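Local coordinates for methionine import ATP-binding protein metN 2 (Enterococcus faecalis, PDB 2QSW) that probably serves as a subunit of a bacterial ABC importer and is present here as its C-terminal NIL domain, a small ACT-like alpha/beta domain, at residues Y20-Q34 against Q63-G75. Numbering follows the deposited sequence.
Sequences YPNGKIVRLLFHGEQ and QGAVGSLYIQLLG. With ZN (zinc ion), chain B.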
loop_
_atom_site.group_PDB
_atom_site.type_symbol
_atom_site.label_atom_id
_atom_site.label_comp_id
_atom_site.label_asym_id
_atom_site.label_seq_id
_atom_site.Cartn_x
_atom_site.Cartn_y
_atom_site.Cartn_z
ATOM N N TYR A 20 0.977 -15.521 9.352
ATOM C CA TYR A 20 0.678 -14.358 10.168
ATOM C C TYR A 20 -0.583 -13.697 9.602
ATOM O O TYR A 20 -0.533 -12.677 8.960
ATOM C CB TYR A 20 1.913 -13.417 10.196
ATOM C CG TYR A 20 3.140 -14.158 10.703
ATOM C CD1 TYR A 20 3.277 -14.457 12.045
ATOM C CD2 TYR A 20 4.105 -14.646 9.826
ATOM C CE1 TYR A 20 4.361 -15.170 12.518
ATOM C CE2 TYR A 20 5.198 -15.367 10.284
ATOM C CZ TYR A 20 5.322 -15.635 11.634
ATOM O OH TYR A 20 6.403 -16.358 12.121
ATOM N N PRO A 21 -1.744 -14.329 9.837
ATOM C CA PRO A 21 -2.992 -13.955 9.184
ATOM C C PRO A 21 -3.662 -12.627 9.580
ATOM O O PRO A 21 -4.305 -11.968 8.754
ATOM C CB PRO A 21 -3.925 -15.125 9.564
ATOM C CG PRO A 21 -3.419 -15.652 10.763
ATOM C CD PRO A 21 -1.909 -15.516 10.680
ATOM N N ASN A 22 -3.538 -12.257 10.828
ATOM C CA ASN A 22 -4.252 -11.071 11.307
ATOM C C ASN A 22 -3.531 -9.771 10.951
ATOM O O ASN A 22 -2.367 -9.792 10.581
ATOM C CB ASN A 22 -4.403 -11.185 12.795
ATOM C CG ASN A 22 -5.186 -12.435 13.196
ATOM O OD1 ASN A 22 -6.330 -12.605 12.794
ATOM N ND2 ASN A 22 -4.558 -13.300 13.971
ATOM N N GLY A 23 -4.236 -8.646 11.062
ATOM C CA GLY A 23 -3.604 -7.361 10.759
ATOM C C GLY A 23 -3.171 -7.273 9.307
ATOM O O GLY A 23 -3.829 -7.830 8.395
ATOM N N LYS A 24 -2.071 -6.561 9.062
ATOM C CA LYS A 24 -1.515 -6.401 7.717
ATOM C C LYS A 24 -0.044 -6.676 7.771
ATOM O O LYS A 24 0.609 -6.345 8.790
ATOM C CB LYS A 24 -1.710 -4.951 7.221
ATOM C CG LYS A 24 -3.152 -4.531 7.036
ATOM C CD LYS A 24 -3.780 -5.390 5.962
ATOM C CE LYS A 24 -4.865 -4.726 5.192
ATOM N NZ LYS A 24 -5.207 -5.593 4.009
ATOM N N ILE A 25 0.492 -7.263 6.710
ATOM C CA ILE A 25 1.924 -7.483 6.584
ATOM C C ILE A 25 2.477 -6.496 5.565
ATOM O O ILE A 25 1.966 -6.402 4.453
ATOM C CB ILE A 25 2.274 -8.910 6.225
ATOM C CG1 ILE A 25 1.676 -9.862 7.284
ATOM C CG2 ILE A 25 3.774 -9.021 6.134
ATOM C CD1 ILE A 25 1.794 -11.294 6.915
ATOM N N VAL A 26 3.500 -5.765 5.969
ATOM C CA VAL A 26 4.065 -4.697 5.161
ATOM C C VAL A 26 5.556 -4.896 4.995
ATOM O O VAL A 26 6.226 -5.413 5.907
ATOM C CB VAL A 26 3.778 -3.277 5.727
ATOM C CG1 VAL A 26 2.304 -2.875 5.571
ATOM C CG2 VAL A 26 4.183 -3.151 7.188
ATOM N N ARG A 27 6.068 -4.469 3.858
ATOM C CA ARG A 27 7.496 -4.433 3.596
ATOM C C ARG A 27 7.947 -2.989 3.698
ATOM O O ARG A 27 7.373 -2.130 3.053
ATOM C CB ARG A 27 7.809 -5.002 2.220
ATOM C CG ARG A 27 9.291 -4.988 1.848
ATOM C CD ARG A 27 9.484 -5.349 0.388
ATOM N NE ARG A 27 8.987 -4.231 -0.423
ATOM C CZ ARG A 27 8.346 -4.314 -1.596
ATOM N NH1 ARG A 27 8.114 -5.470 -2.214
ATOM N NH2 ARG A 27 7.955 -3.185 -2.180
ATOM N N LEU A 28 8.964 -2.742 4.535
ATOM C CA LEU A 28 9.559 -1.440 4.791
ATOM C C LEU A 28 10.930 -1.472 4.113
ATOM O O LEU A 28 11.693 -2.414 4.333
ATOM C CB LEU A 28 9.776 -1.206 6.300
ATOM C CG LEU A 28 8.581 -0.774 7.185
ATOM C CD1 LEU A 28 7.444 -1.822 7.231
ATOM C CD2 LEU A 28 9.084 -0.475 8.605
ATOM N N LEU A 29 11.249 -0.404 3.371
ATOM C CA LEU A 29 12.585 -0.228 2.751
ATOM C C LEU A 29 13.317 0.945 3.369
ATOM O O LEU A 29 12.703 2.007 3.639
ATOM C CB LEU A 29 12.440 0.046 1.241
ATOM C CG LEU A 29 11.748 -1.040 0.438
ATOM C CD1 LEU A 29 11.680 -0.674 -1.093
ATOM C CD2 LEU A 29 12.359 -2.425 0.710
ATOM N N PHE A 30 14.626 0.747 3.625
ATOM C CA PHE A 30 15.500 1.746 4.254
ATOM C C PHE A 30 16.637 1.978 3.283
ATOM O O PHE A 30 17.291 1.031 2.882
ATOM C CB PHE A 30 16.059 1.224 5.587
ATOM C CG PHE A 30 14.977 0.928 6.601
ATOM C CD1 PHE A 30 14.480 1.926 7.427
ATOM C CD2 PHE A 30 14.394 -0.311 6.638
ATOM C CE1 PHE A 30 13.454 1.669 8.343
ATOM C CE2 PHE A 30 13.387 -0.579 7.576
ATOM C CZ PHE A 30 12.921 0.393 8.400
ATOM N N HIS A 31 16.789 3.220 2.816
ATOM C CA HIS A 31 17.881 3.572 1.892
ATOM C C HIS A 31 18.870 4.541 2.539
ATOM O O HIS A 31 19.801 5.003 1.877
ATOM C CB HIS A 31 17.327 4.212 0.614
ATOM C CG HIS A 31 16.293 3.387 -0.085
ATOM N ND1 HIS A 31 14.914 3.513 0.134
ATOM C CD2 HIS A 31 16.454 2.430 -1.025
ATOM C CE1 HIS A 31 14.294 2.648 -0.650
ATOM N NE2 HIS A 31 15.200 1.975 -1.360
ATOM N N GLY A 32 18.691 4.842 3.813
ATOM C CA GLY A 32 19.529 5.785 4.553
ATOM C C GLY A 32 18.977 7.180 4.614
ATOM O O GLY A 32 19.530 8.023 5.338
ATOM N N GLU A 33 17.903 7.434 3.841
ATOM C CA GLU A 33 17.242 8.720 3.871
ATOM C C GLU A 33 16.116 8.838 4.902
ATOM O O GLU A 33 15.576 9.928 5.137
ATOM C CB GLU A 33 16.714 9.091 2.478
ATOM C CG GLU A 33 15.329 8.596 2.097
ATOM C CD GLU A 33 15.163 7.088 1.834
ATOM O OE1 GLU A 33 15.957 6.234 2.328
ATOM O OE2 GLU A 33 14.154 6.694 1.169
ATOM N N GLN A 34 15.780 7.713 5.527
ATOM C CA GLN A 34 14.685 7.693 6.506
ATOM C C GLN A 34 14.909 8.647 7.671
ATOM O O GLN A 34 16.051 8.984 8.023
ATOM C CB GLN A 34 14.460 6.275 7.035
ATOM C CG GLN A 34 15.666 5.729 7.800
ATOM C CD GLN A 34 16.641 4.899 6.918
ATOM O OE1 GLN A 34 16.589 4.931 5.698
ATOM N NE2 GLN A 34 17.546 4.142 7.585
ATOM N N GLN A 63 25.753 5.432 4.344
ATOM C CA GLN A 63 24.482 6.126 4.125
ATOM C C GLN A 63 23.534 5.994 5.306
ATOM O O GLN A 63 22.527 6.700 5.362
ATOM C CB GLN A 63 23.769 5.567 2.892
ATOM C CG GLN A 63 24.671 5.385 1.665
ATOM C CD GLN A 63 25.052 3.933 1.394
ATOM O OE1 GLN A 63 26.185 3.625 1.007
ATOM N NE2 GLN A 63 24.104 3.038 1.594
ATOM N N GLY A 64 23.838 5.076 6.238
ATOM C CA GLY A 64 22.966 4.787 7.398
ATOM C C GLY A 64 22.414 3.349 7.315
ATOM O O GLY A 64 23.017 2.504 6.652
ATOM N N ALA A 65 21.300 3.055 7.985
ATOM C CA ALA A 65 20.732 1.702 7.946
ATOM C C ALA A 65 20.060 1.507 6.603
ATOM O O ALA A 65 19.273 2.355 6.176
ATOM C CB ALA A 65 19.706 1.442 9.068
ATOM N N VAL A 66 20.435 0.445 5.913
ATOM C CA VAL A 66 19.891 0.131 4.586
ATOM C C VAL A 66 19.402 -1.312 4.508
ATOM O O VAL A 66 20.038 -2.235 5.024
ATOM C CB VAL A 66 20.983 0.363 3.503
ATOM C CG1 VAL A 66 20.523 -0.143 2.170
ATOM C CG2 VAL A 66 21.398 1.815 3.422
ATOM N N GLY A 67 18.273 -1.533 3.848
ATOM C CA GLY A 67 17.733 -2.837 3.656
ATOM C C GLY A 67 16.213 -2.900 3.721
ATOM O O GLY A 67 15.559 -1.910 3.414
ATOM N N SER A 68 15.694 -4.054 4.137
ATOM C CA SER A 68 14.259 -4.273 4.164
ATOM C C SER A 68 13.852 -5.012 5.437
ATOM O O SER A 68 14.639 -5.764 6.030
ATOM C CB SER A 68 13.828 -5.077 2.970
ATOM O OG SER A 68 14.472 -6.316 2.943
ATOM N N LEU A 69 12.607 -4.779 5.820
ATOM C CA LEU A 69 12.004 -5.424 6.969
ATOM C C LEU A 69 10.569 -5.753 6.603
ATOM O O LEU A 69 9.866 -4.875 6.130
ATOM C CB LEU A 69 12.038 -4.450 8.132
ATOM C CG LEU A 69 11.822 -4.952 9.543
ATOM C CD1 LEU A 69 12.889 -5.971 9.982
ATOM C CD2 LEU A 69 11.785 -3.710 10.453
ATOM N N TYR A 70 10.156 -6.997 6.815
ATOM C CA TYR A 70 8.754 -7.392 6.668
ATOM C C TYR A 70 8.174 -7.537 8.090
ATOM O O TYR A 70 8.715 -8.260 8.946
ATOM C CB TYR A 70 8.643 -8.716 5.955
ATOM C CG TYR A 70 9.048 -8.691 4.515
ATOM C CD1 TYR A 70 8.096 -8.626 3.515
ATOM C CD2 TYR A 70 10.389 -8.755 4.146
ATOM C CE1 TYR A 70 8.458 -8.615 2.182
ATOM C CE2 TYR A 70 10.776 -8.761 2.812
ATOM C CZ TYR A 70 9.789 -8.691 1.838
ATOM O OH TYR A 70 10.154 -8.701 0.528
ATOM N N ILE A 71 7.136 -6.778 8.365
ATOM C CA ILE A 71 6.523 -6.753 9.659
ATOM C C ILE A 71 5.033 -6.962 9.592
ATOM O O ILE A 71 4.372 -6.583 8.604
ATOM C CB ILE A 71 6.809 -5.431 10.397
ATOM C CG1 ILE A 71 6.179 -4.201 9.774
ATOM C CG2 ILE A 71 8.291 -5.215 10.632
ATOM C CD1 ILE A 71 6.338 -2.955 10.683
ATOM N N GLN A 72 4.503 -7.609 10.605
ATOM C CA GLN A 72 3.065 -7.676 10.818
ATOM C C GLN A 72 2.643 -6.527 11.742
ATOM O O GLN A 72 3.187 -6.384 12.835
ATOM C CB GLN A 72 2.629 -9.012 11.410
ATOM C CG GLN A 72 1.145 -9.108 11.646
ATOM C CD GLN A 72 0.788 -10.359 12.438
ATOM O OE1 GLN A 72 1.485 -10.693 13.414
ATOM N NE2 GLN A 72 -0.313 -11.036 12.059
ATOM N N LEU A 73 1.715 -5.693 11.273
ATOM C CA LEU A 73 1.083 -4.681 12.089
ATOM C C LEU A 73 -0.260 -5.178 12.582
ATOM O O LEU A 73 -1.068 -5.617 11.761
ATOM C CB LEU A 73 0.854 -3.387 11.301
ATOM C CG LEU A 73 2.113 -2.680 10.808
ATOM C CD1 LEU A 73 1.793 -1.509 9.875
ATOM C CD2 LEU A 73 2.902 -2.178 12.004
ATOM N N LEU A 74 -0.510 -5.075 13.885
ATOM C CA LEU A 74 -1.806 -5.366 14.476
ATOM C C LEU A 74 -2.393 -4.120 15.109
ATOM O O LEU A 74 -1.684 -3.282 15.660
ATOM C CB LEU A 74 -1.699 -6.443 15.543
ATOM C CG LEU A 74 -1.187 -7.783 15.059
ATOM C CD1 LEU A 74 -0.980 -8.657 16.280
ATOM C CD2 LEU A 74 -2.136 -8.497 14.104
ATOM N N GLY A 75 -3.711 -4.012 15.041
ATOM C CA GLY A 75 -4.424 -2.890 15.638
ATOM C C GLY A 75 -5.687 -2.630 14.838
ATOM O O GLY A 75 -6.057 -3.409 13.975
HETATM ZN ZN ZN B . 13.881 4.774 1.174
HETATM O O HOH W 1 -1.616 -13.475 13.130
HETATM O O HOH W 2 8.527 -8.479 -1.507
HETATM O O HOH W 3 13.805 4.409 3.262
#
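Arg27 starts with CG anti to the backbone N (chi1 179°), which lays its aliphatic part alongside the ring of Tyr70. Its CG sits over one face of that ring, 3.9 Å from the centroid, in a CH-pi contact. A bend at chi3 (71°) then turns the guanidinium steeply to the ring plane. One water joins Arg27 NH1 to Tyr70 OH, and Arg27 NH2 hydrogen-bonds to Glu100 OE2 and Asn99 O, both of the second subunit. Gln72 also has CG anti to the backbone N and runs on extended to the turn before strand 24-31. There its NE2 donates to Asn22 O at 2.8 Å, from above the carbonyl plane, and a water links the same NE2 to Asn22 N.

Strands 24-31 and 64-74 are the central pair of the four-stranded antiparallel sheet of this ACT-like fold, in strand order 2-3-1-4. Backbone bonds pair Lys24 with Leu73, Val26 with Ile71, Leu28 with Leu69 and Phe30 with Gly67. On the sheet face toward helix 77-89, Val26 CG2 presses on Ile71 CG1 at 3.4 Å, a tight contact. Leu28 CD1 meets the same CG1 at 3.7 Å, its side chain about perpendicular to that of Ile71. Gly67 O lies at the edge of the Phe30 ring, near its plane.

Beyond strand 24-31, Gln34 NE2 donates to Ala65 O at 2.9 Å, almost straight (172°), while its OE1 accepts from Gly32 N. His31 ND1 and Glu33 OE2 bind a zinc ion, each at 1.9 Å, with Glu93 and a water that also lies 2.7 Å from Leu29 O.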